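Local coordinates for Tol-Pal system protein TolB (Acinetobacter baumannii, PDB 7MX5), which serves as the periplasmic TolB component of the Tol-Pal system, which probably takes part in outer membrane invagination at cell division and helps maintain outer membrane integrity, at residues Phe274-Gly279 against Gln283-Asp288; Ala263-Asp268 against Tyr287-Gly292. All coordinates share one frame; numbering follows the deposited sequence.

Contact 1: Phe274-Gly279 against Gln283-Asp288; sequences FTSDRG and QIYRYD
Phe-274 and Tyr-285 hold each other by two backbone bonds: Tyr-285 N to Phe-274 O is 2.8 Å, and Phe-274 N to Tyr-285 O is 3.0 Å. The first is nearly straight, at 167°. Ser-276 and Gln-283 repeat the pattern, with Gln-283 N donating to Ser-276 O at 2.8 Å. Between these hydrogen-bonded pairs, Thr-275 faces Ile-284 as a non-hydrogen-bonded pair. A water joins the loop to the strand. It donates to Ser-276 O, accepts from Gly-279 N and hydrogen-bonds Tyr-285 OH. Strands 271-276 and 283-288 form an antiparallel hairpin, the two middle strands of a four-stranded beta-propeller blade. At its turn Ser-276 OG accepts from Arg-278 N at 3.2 Å, an ST turn; the same OG also hydrogen-bonds Asn-255.

Phe-274, Ser-276, Gln-283 and Tyr-285 point to one face of the sheet. With chi1 at 64°, the Phe-274 ring swings between its own N and carbonyl carbon and reaches across to Tyr-285, whose CB sits over the face of the Phe-274 ring, 4.0 Å from its centroid, in a CH-pi contact. One side of the Tyr-285 ring, CD1 and CE1, lies by Ser-276, with CD1 3.4 Å from Ser-276 CB. Arg-278 CG comes 4.0 Å from Tyr-285 OH. Beyond it the chain bends at chi3 and brings the guanidinium plane to 19° from that of the Tyr-285 ring, but too far for more than a weak cation-pi attraction. Farther along strand 283-288, Tyr-287 CB is 3.9 Å from Phe-274 CE1.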
ATOM      1  N   PHE A 274       4.764  -8.944 -16.435  1.00 34.56           N
ATOM      2  CA  PHE A 274       6.124  -8.435 -16.533  1.00 34.18           C
ATOM      3  C   PHE A 274       6.199  -7.417 -17.661  1.00 38.54           C
ATOM      4  O   PHE A 274       5.346  -7.381 -18.552  1.00 29.48           O
ATOM      5  CB  PHE A 274       7.135  -9.567 -16.763  1.00 36.26           C
ATOM      6  CG  PHE A 274       6.943 -10.297 -18.062  1.00 41.25           C
ATOM      7  CD1 PHE A 274       5.898 -11.194 -18.227  1.00 37.90           C
ATOM      8  CD2 PHE A 274       7.807 -10.082 -19.123  1.00 42.16           C
ATOM      9  CE1 PHE A 274       5.721 -11.862 -19.421  1.00 40.07           C
ATOM     10  CE2 PHE A 274       7.632 -10.746 -20.320  1.00 37.62           C
ATOM     11  CZ  PHE A 274       6.587 -11.638 -20.469  1.00 35.67           C
ATOM     12  N   THR A 275       7.239  -6.588 -17.606  1.00 34.16           N
ATOM     13  CA  THR A 275       7.505  -5.590 -18.632  1.00 36.32           C
ATOM     14  C   THR A 275       8.430  -6.173 -19.690  1.00 37.05           C
ATOM     15  O   THR A 275       9.330  -6.960 -19.379  1.00 31.70           O
ATOM     16  CB  THR A 275       8.129  -4.338 -18.012  1.00 44.66           C
ATOM     17  OG1 THR A 275       7.228  -3.783 -17.046  1.00 35.18           O
ATOM     18  CG2 THR A 275       8.433  -3.294 -19.078  1.00 37.94           C
ATOM     19  N   SER A 276       8.205  -5.787 -20.945  1.00 38.83           N
ATOM     20  CA  SER A 276       8.936  -6.384 -22.050  1.00 40.74           C
ATOM     21  C   SER A 276       9.111  -5.373 -23.173  1.00 42.88           C
ATOM     22  O   SER A 276       8.199  -4.593 -23.463  1.00 37.16           O
ATOM     23  CB  SER A 276       8.202  -7.619 -22.572  1.00 46.29           C
ATOM     24  OG  SER A 276       8.885  -8.155 -23.690  1.00 49.58           O
ATOM     25  N   ASP A 277      10.285  -5.400 -23.806  1.00 41.51           N
ATOM     26  CA  ASP A 277      10.573  -4.585 -24.980  1.00 42.82           C
ATOM     27  C   ASP A 277      10.646  -5.422 -26.253  1.00 45.87           C
ATOM     28  O   ASP A 277      11.176  -4.958 -27.269  1.00 40.77           O
ATOM     29  CB  ASP A 277      11.876  -3.808 -24.784  1.00 46.66           C
ATOM     30  CG  ASP A 277      11.935  -2.540 -25.620  1.00 61.40           C
ATOM     31  OD1 ASP A 277      11.137  -1.615 -25.356  1.00 55.04           O
ATOM     32  OD2 ASP A 277      12.776  -2.467 -26.540  1.00 60.64           O
ATOM     33  N   ARG A 278      10.119  -6.650 -26.220  1.00 42.74           N
ATOM     34  CA  ARG A 278      10.224  -7.545 -27.368  1.00 47.35           C
ATOM     35  C   ARG A 278       9.444  -7.045 -28.576  1.00 42.54           C
ATOM     36  O   ARG A 278       9.701  -7.503 -29.695  1.00 40.84           O
ATOM     37  CB  ARG A 278       9.747  -8.947 -26.986  1.00 34.07           C
ATOM     38  CG  ARG A 278       8.290  -9.017 -26.561  1.00 38.29           C
ATOM     39  CD  ARG A 278       7.738 -10.420 -26.725  1.00 43.67           C
ATOM     40  NE  ARG A 278       7.932 -11.226 -25.526  1.00 47.17           N
ATOM     41  CZ  ARG A 278       7.540 -12.486 -25.401  1.00 48.76           C
ATOM     42  NH1 ARG A 278       6.908 -13.114 -26.379  1.00 45.47           N
ATOM     43  NH2 ARG A 278       7.792 -13.133 -24.266  1.00 46.50           N
ATOM     44  N   GLY A 279       8.504  -6.127 -28.384  1.00 41.38           N
ATOM     45  CA  GLY A 279       7.758  -5.542 -29.474  1.00 38.21           C
ATOM     46  C   GLY A 279       8.276  -4.213 -29.970  1.00 43.90           C
ATOM     47  O   GLY A 279       7.644  -3.601 -30.837  1.00 38.18           O
ATOM     48  N   GLN A 283       6.056  -2.809 -22.910  1.00 29.73           N
ATOM     49  CA  GLN A 283       4.665  -3.166 -22.685  1.00 39.39           C
ATOM     50  C   GLN A 283       4.587  -4.196 -21.566  1.00 40.95           C
ATOM     51  O   GLN A 283       5.589  -4.809 -21.188  1.00 36.08           O
ATOM     52  CB  GLN A 283       4.006  -3.718 -23.959  1.00 31.17           C
ATOM     53  CG  GLN A 283       3.950  -2.733 -25.117  1.00 32.41           C
ATOM     54  CD  GLN A 283       3.168  -1.475 -24.787  1.00 38.21           C
ATOM     55  OE1 GLN A 283       2.301  -1.476 -23.912  1.00 35.57           O
ATOM     56  NE2 GLN A 283       3.469  -0.392 -25.494  1.00 45.40           N
ATOM     57  N   ILE A 284       3.383  -4.379 -21.036  1.00 37.88           N
ATOM     58  CA  ILE A 284       3.134  -5.331 -19.960  1.00 33.08           C
ATOM     59  C   ILE A 284       2.553  -6.598 -20.571  1.00 31.55           C
ATOM     60  O   ILE A 284       1.512  -6.556 -21.236  1.00 34.76           O
ATOM     61  CB  ILE A 284       2.191  -4.747 -18.896  1.00 39.19           C
ATOM     62  CG1 ILE A 284       2.920  -3.692 -18.063  1.00 36.24           C
ATOM     63  CG2 ILE A 284       1.652  -5.851 -17.998  1.00 38.31           C
ATOM     64  CD1 ILE A 284       2.021  -2.961 -17.101  1.00 33.95           C
ATOM     65  N   TYR A 285       3.226  -7.721 -20.347  1.00 37.60           N
ATOM     66  CA  TYR A 285       2.808  -9.015 -20.861  1.00 33.29           C
ATOM     67  C   TYR A 285       2.435  -9.937 -19.708  1.00 32.77           C
ATOM     68  O   TYR A 285       2.750  -9.678 -18.544  1.00 36.71           O
ATOM     69  CB  TYR A 285       3.914  -9.644 -21.717  1.00 27.17           C
ATOM     70  CG  TYR A 285       4.166  -8.923 -23.022  1.00 37.10           C
ATOM     71  CD1 TYR A 285       4.830  -7.704 -23.046  1.00 34.37           C
ATOM     72  CD2 TYR A 285       3.746  -9.462 -24.230  1.00 36.69           C
ATOM     73  CE1 TYR A 285       5.066  -7.042 -24.235  1.00 45.86           C
ATOM     74  CE2 TYR A 285       3.976  -8.806 -25.426  1.00 31.50           C
ATOM     75  CZ  TYR A 285       4.636  -7.596 -25.422  1.00 42.71           C
ATOM     76  OH  TYR A 285       4.870  -6.937 -26.607  1.00 50.45           O
ATOM     77  N   ARG A 286       1.752 -11.028 -20.047  1.00 32.67           N
ATOM     78  CA  ARG A 286       1.301 -12.015 -19.075  1.00 34.32           C
ATOM     79  C   ARG A 286       1.832 -13.383 -19.477  1.00 39.25           C
ATOM     80  O   ARG A 286       1.513 -13.881 -20.562  1.00 33.16           O
ATOM     81  CB  ARG A 286      -0.227 -12.039 -18.983  1.00 31.30           C
ATOM     82  CG  ARG A 286      -0.780 -13.077 -18.015  1.00 34.73           C
ATOM     83  CD  ARG A 286      -2.264 -13.313 -18.248  1.00 40.33           C
ATOM     84  NE  ARG A 286      -2.811 -14.321 -17.346  1.00 42.05           N
ATOM     85  CZ  ARG A 286      -2.931 -15.608 -17.643  1.00 46.07           C
ATOM     86  NH1 ARG A 286      -2.546 -16.086 -18.814  1.00 44.72           N
ATOM     87  NH2 ARG A 286      -3.448 -16.436 -16.740  1.00 48.29           N
ATOM     88  N   TYR A 287       2.637 -13.988 -18.606  1.00 36.49           N
ATOM     89  CA  TYR A 287       3.161 -15.331 -18.821  1.00 41.13           C
ATOM     90  C   TYR A 287       2.273 -16.330 -18.092  1.00 44.07           C
ATOM     91  O   TYR A 287       2.124 -16.254 -16.868  1.00 38.21           O
ATOM     92  CB  TYR A 287       4.604 -15.450 -18.330  1.00 35.37           C
ATOM     93  CG  TYR A 287       5.187 -16.840 -18.494  1.00 37.81           C
ATOM     94  CD1 TYR A 287       5.829 -17.211 -19.667  1.00 40.31           C
ATOM     95  CD2 TYR A 287       5.083 -17.785 -17.479  1.00 43.25           C
ATOM     96  CE1 TYR A 287       6.358 -18.478 -19.822  1.00 42.23           C
ATOM     97  CE2 TYR A 287       5.608 -19.053 -17.625  1.00 43.40           C
ATOM     98  CZ  TYR A 287       6.245 -19.396 -18.798  1.00 52.26           C
ATOM     99  OH  TYR A 287       6.768 -20.659 -18.946  1.00 42.44           O
ATOM    100  N   ASP A 288       1.707 -17.274 -18.838  1.00 35.21           N
ATOM    101  CA  ASP A 288       0.839 -18.298 -18.273  1.00 35.48           C
ATOM    102  C   ASP A 288       1.682 -19.482 -17.810  1.00 44.22           C
ATOM    103  O   ASP A 288       2.441 -20.055 -18.598  1.00 39.01           O
ATOM    104  CB  ASP A 288      -0.198 -18.746 -19.302  1.00 37.39           C
ATOM    105  CG  ASP A 288      -1.303 -19.581 -18.692  1.00 38.01           C
ATOM    106  OD1 ASP A 288      -1.947 -19.108 -17.732  1.00 54.66           O
ATOM    107  OD2 ASP A 288      -1.528 -20.712 -19.170  1.00 37.94           O
TER
HETATM  108  O   HOH W   1       7.089  -4.932 -26.304  1.00 34.42           O

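Contact 2: Ala263-Asp268 against Tyr287-Gly292; sequences ARYTPD and YDFGNG
Tyr-265 and Phe-289 make this contact by themselves. Each loses a similar, modest amount of surface to the other, and the total is small. The rings meet rim to rim. Neither lies over the face of the other, and their planes are 34° apart. The centroids are 5.9 Å apart. The touching atoms lie on one side of the tyrosine ring and at the outer end of the phenylalanine ring. Tyr-265 CE1 is 3.5 Å from Phe-289 CZ, and Tyr-265 CD1 is 3.8 Å from Phe-289 CE2. The tyrosine atoms come in at the edge of the Phe-289 ring, close to its plane. The two side chains cross at about a right angle.

Both rings are set by a similar first torsion. In Tyr-265 (chi1 -75°) CG lies opposite the carbonyl carbon, which carries the ring end nearer to Phe-289 than its CB direction suggests. Phe-289 already starts out toward Tyr-265. The interaction is apolar. The phenol oxygen of Tyr-265 turns elsewhere, to a weak hydrogen bond with Gln-242 NE2. Phe-289 follows the end of strand 283-288, where the chain turns: Gly-292 N makes a weak bond back to Asp-288 O, 2.9 Å away.

The ring of Phe-272, on the intervening strand 271-276, also meets Phe-289. On the side of the preceding blade, Tyr-265 packs on Ser-227 and Leu-229 of strand 227-232, and Phe-289 touches Gln-242 of strand 239-244.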
ATOM      1  N   ALA A 263       8.894  -9.006 -12.546  1.00 42.46           N
ATOM      2  CA  ALA A 263       7.805  -9.970 -12.619  1.00 34.49           C
ATOM      3  C   ALA A 263       6.977  -9.923 -11.342  1.00 36.94           C
ATOM      4  O   ALA A 263       7.525  -9.844 -10.239  1.00 41.50           O
ATOM      5  CB  ALA A 263       8.340 -11.386 -12.845  1.00 40.03           C
ATOM      6  N   ARG A 264       5.655  -9.972 -11.497  1.00 30.82           N
ATOM      7  CA  ARG A 264       4.724  -9.912 -10.375  1.00 39.93           C
ATOM      8  C   ARG A 264       3.661 -10.986 -10.557  1.00 38.77           C
ATOM      9  O   ARG A 264       2.985 -11.022 -11.589  1.00 35.40           O
ATOM     10  CB  ARG A 264       4.073  -8.529 -10.268  1.00 42.57           C
ATOM     11  CG  ARG A 264       5.062  -7.379 -10.161  1.00 42.02           C
ATOM     12  CD  ARG A 264       5.163  -6.877  -8.732  1.00 42.55           C
ATOM     13  NE  ARG A 264       6.239  -5.906  -8.568  1.00 51.62           N
ATOM     14  CZ  ARG A 264       6.161  -4.821  -7.810  1.00 57.34           C
ATOM     15  NH1 ARG A 264       5.062  -4.527  -7.135  1.00 46.39           N
ATOM     16  NH2 ARG A 264       7.212  -4.010  -7.728  1.00 54.32           N
ATOM     17  N   TYR A 265       3.511 -11.846  -9.552  1.00 37.33           N
ATOM     18  CA  TYR A 265       2.543 -12.933  -9.625  1.00 35.58           C
ATOM     19  C   TYR A 265       1.118 -12.400  -9.683  1.00 36.38           C
ATOM     20  O   TYR A 265       0.788 -11.387  -9.059  1.00 34.86           O
ATOM     21  CB  TYR A 265       2.678 -13.853  -8.412  1.00 35.61           C
ATOM     22  CG  TYR A 265       3.865 -14.785  -8.432  1.00 48.45           C
ATOM     23  CD1 TYR A 265       3.833 -15.970  -9.154  1.00 49.72           C
ATOM     24  CD2 TYR A 265       5.008 -14.495  -7.700  1.00 38.24           C
ATOM     25  CE1 TYR A 265       4.915 -16.830  -9.165  1.00 53.57           C
ATOM     26  CE2 TYR A 265       6.092 -15.350  -7.697  1.00 39.83           C
ATOM     27  CZ  TYR A 265       6.040 -16.516  -8.429  1.00 50.18           C
ATOM     28  OH  TYR A 265       7.122 -17.366  -8.431  1.00 56.00           O
ATOM     29  N   THR A 266       0.268 -13.098 -10.431  1.00 31.45           N
ATOM     30  CA  THR A 266      -1.161 -12.849 -10.313  1.00 36.32           C
ATOM     31  C   THR A 266      -1.683 -13.490  -9.027  1.00 36.39           C
ATOM     32  O   THR A 266      -1.222 -14.569  -8.644  1.00 32.35           O
ATOM     33  CB  THR A 266      -1.913 -13.410 -11.520  1.00 37.08           C
ATOM     34  OG1 THR A 266      -1.579 -14.792 -11.694  1.00 36.15           O
ATOM     35  CG2 THR A 266      -1.550 -12.642 -12.783  1.00 35.79           C
ATOM     36  N   PRO A 267      -2.636 -12.852  -8.340  1.00 38.10           N
ATOM     37  CA  PRO A 267      -3.074 -13.374  -7.033  1.00 39.54           C
ATOM     38  C   PRO A 267      -3.721 -14.749  -7.095  1.00 40.36           C
ATOM     39  O   PRO A 267      -3.896 -15.371  -6.040  1.00 37.58           O
ATOM     40  CB  PRO A 267      -4.069 -12.313  -6.542  1.00 35.04           C
ATOM     41  CG  PRO A 267      -4.502 -11.591  -7.771  1.00 34.32           C
ATOM     42  CD  PRO A 267      -3.326 -11.603  -8.699  1.00 32.39           C
ATOM     43  N   ASP A 268      -4.078 -15.245  -8.278  1.00 33.44           N
ATOM     44  CA  ASP A 268      -4.647 -16.579  -8.409  1.00 46.48           C
ATOM     45  C   ASP A 268      -3.589 -17.660  -8.594  1.00 41.22           C
ATOM     46  O   ASP A 268      -3.938 -18.844  -8.665  1.00 36.22           O
ATOM     47  CB  ASP A 268      -5.640 -16.622  -9.578  1.00 41.79           C
ATOM     48  CG  ASP A 268      -5.059 -16.064 -10.866  1.00 49.81           C
ATOM     49  OD1 ASP A 268      -3.818 -15.998 -10.993  1.00 38.06           O
ATOM     50  OD2 ASP A 268      -5.850 -15.690 -11.757  1.00 46.34           O
ATOM     51  N   TYR A 287       2.637 -13.988 -18.606  1.00 36.49           N
ATOM     52  CA  TYR A 287       3.161 -15.331 -18.821  1.00 41.13           C
ATOM     53  C   TYR A 287       2.273 -16.330 -18.092  1.00 44.07           C
ATOM     54  O   TYR A 287       2.124 -16.254 -16.868  1.00 38.21           O
ATOM     55  CB  TYR A 287       4.604 -15.450 -18.330  1.00 35.37           C
ATOM     56  CG  TYR A 287       5.187 -16.840 -18.494  1.00 37.81           C
ATOM     57  CD1 TYR A 287       5.829 -17.211 -19.667  1.00 40.31           C
ATOM     58  CD2 TYR A 287       5.083 -17.785 -17.479  1.00 43.25           C
ATOM     59  CE1 TYR A 287       6.358 -18.478 -19.822  1.00 42.23           C
ATOM     60  CE2 TYR A 287       5.608 -19.053 -17.625  1.00 43.40           C
ATOM     61  CZ  TYR A 287       6.245 -19.396 -18.798  1.00 52.26           C
ATOM     62  OH  TYR A 287       6.768 -20.659 -18.946  1.00 42.44           O
ATOM     63  N   ASP A 288       1.707 -17.274 -18.838  1.00 35.21           N
ATOM     64  CA  ASP A 288       0.839 -18.298 -18.273  1.00 35.48           C
ATOM     65  C   ASP A 288       1.682 -19.482 -17.810  1.00 44.22           C
ATOM     66  O   ASP A 288       2.441 -20.055 -18.598  1.00 39.01           O
ATOM     67  CB  ASP A 288      -0.198 -18.746 -19.302  1.00 37.39           C
ATOM     68  CG  ASP A 288      -1.303 -19.581 -18.692  1.00 38.01           C
ATOM     69  OD1 ASP A 288      -1.947 -19.108 -17.732  1.00 54.66           O
ATOM     70  OD2 ASP A 288      -1.528 -20.712 -19.170  1.00 37.94           O
ATOM     71  N   PHE A 289       1.548 -19.846 -16.532  1.00 35.91           N
ATOM     72  CA  PHE A 289       2.275 -21.002 -16.015  1.00 44.17           C
ATOM     73  C   PHE A 289       1.801 -22.299 -16.658  1.00 34.50           C
ATOM     74  O   PHE A 289       2.600 -23.223 -16.846  1.00 42.69           O
ATOM     75  CB  PHE A 289       2.122 -21.093 -14.497  1.00 49.25           C
ATOM     76  CG  PHE A 289       2.934 -20.084 -13.738  1.00 48.67           C
ATOM     77  CD1 PHE A 289       4.299 -19.977 -13.938  1.00 47.40           C
ATOM     78  CD2 PHE A 289       2.331 -19.248 -12.812  1.00 45.61           C
ATOM     79  CE1 PHE A 289       5.045 -19.051 -13.234  1.00 51.71           C
ATOM     80  CE2 PHE A 289       3.072 -18.321 -12.105  1.00 50.32           C
ATOM     81  CZ  PHE A 289       4.432 -18.223 -12.317  1.00 48.93           C
ATOM     82  N   GLY A 290       0.517 -22.385 -16.999  1.00 41.91           N
ATOM     83  CA  GLY A 290      -0.059 -23.606 -17.527  1.00 47.83           C
ATOM     84  C   GLY A 290       0.555 -24.095 -18.822  1.00 47.79           C
ATOM     85  O   GLY A 290       1.029 -25.233 -18.896  1.00 45.55           O
ATOM     86  N   ASN A 291       0.554 -23.251 -19.853  1.00 42.71           N
ATOM     87  CA  ASN A 291       1.069 -23.627 -21.162  1.00 51.17           C
ATOM     88  C   ASN A 291       2.353 -22.901 -21.539  1.00 43.95           C
ATOM     89  O   ASN A 291       2.888 -23.145 -22.624  1.00 49.29           O
ATOM     90  CB  ASN A 291       0.002 -23.387 -22.239  1.00 46.10           C
ATOM     91  CG  ASN A 291      -0.403 -21.933 -22.350  1.00 48.47           C
ATOM     92  OD1 ASN A 291       0.008 -21.096 -21.547  1.00 51.28           O
ATOM     93  ND2 ASN A 291      -1.215 -21.622 -23.353  1.00 53.07           N
ATOM     94  N   GLY A 292       2.859 -22.020 -20.679  1.00 54.51           N
ATOM     95  CA  GLY A 292       4.079 -21.299 -20.982  1.00 42.96           C
ATOM     96  C   GLY A 292       3.936 -20.205 -22.014  1.00 45.77           C
ATOM     97  O   GLY A 292       4.948 -19.744 -22.550  1.00 40.46           O
TER

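In the fold
Coming from the N terminus, the chain has already built the amino-terminal domain and earlier propeller blades when it enters strand 263-265, the first of its blade. It turns into strand 271-276, turns again after Ser-276 and returns as strand 283-288. Contact 1 closes the short hairpin loop between the second and third strands. Contact 2 closes a longer loop, from the first strand to the turn after the third, and that loop includes the whole of the 274-279 segment. The two contacts share Tyr-287 and Asp-288. Their centres are about 12 Å apart, and they touch where Phe-274 CB packs on Ala-263 CA. Contact 1 joins neighbouring strands; contact 2 reaches past strand 271-276.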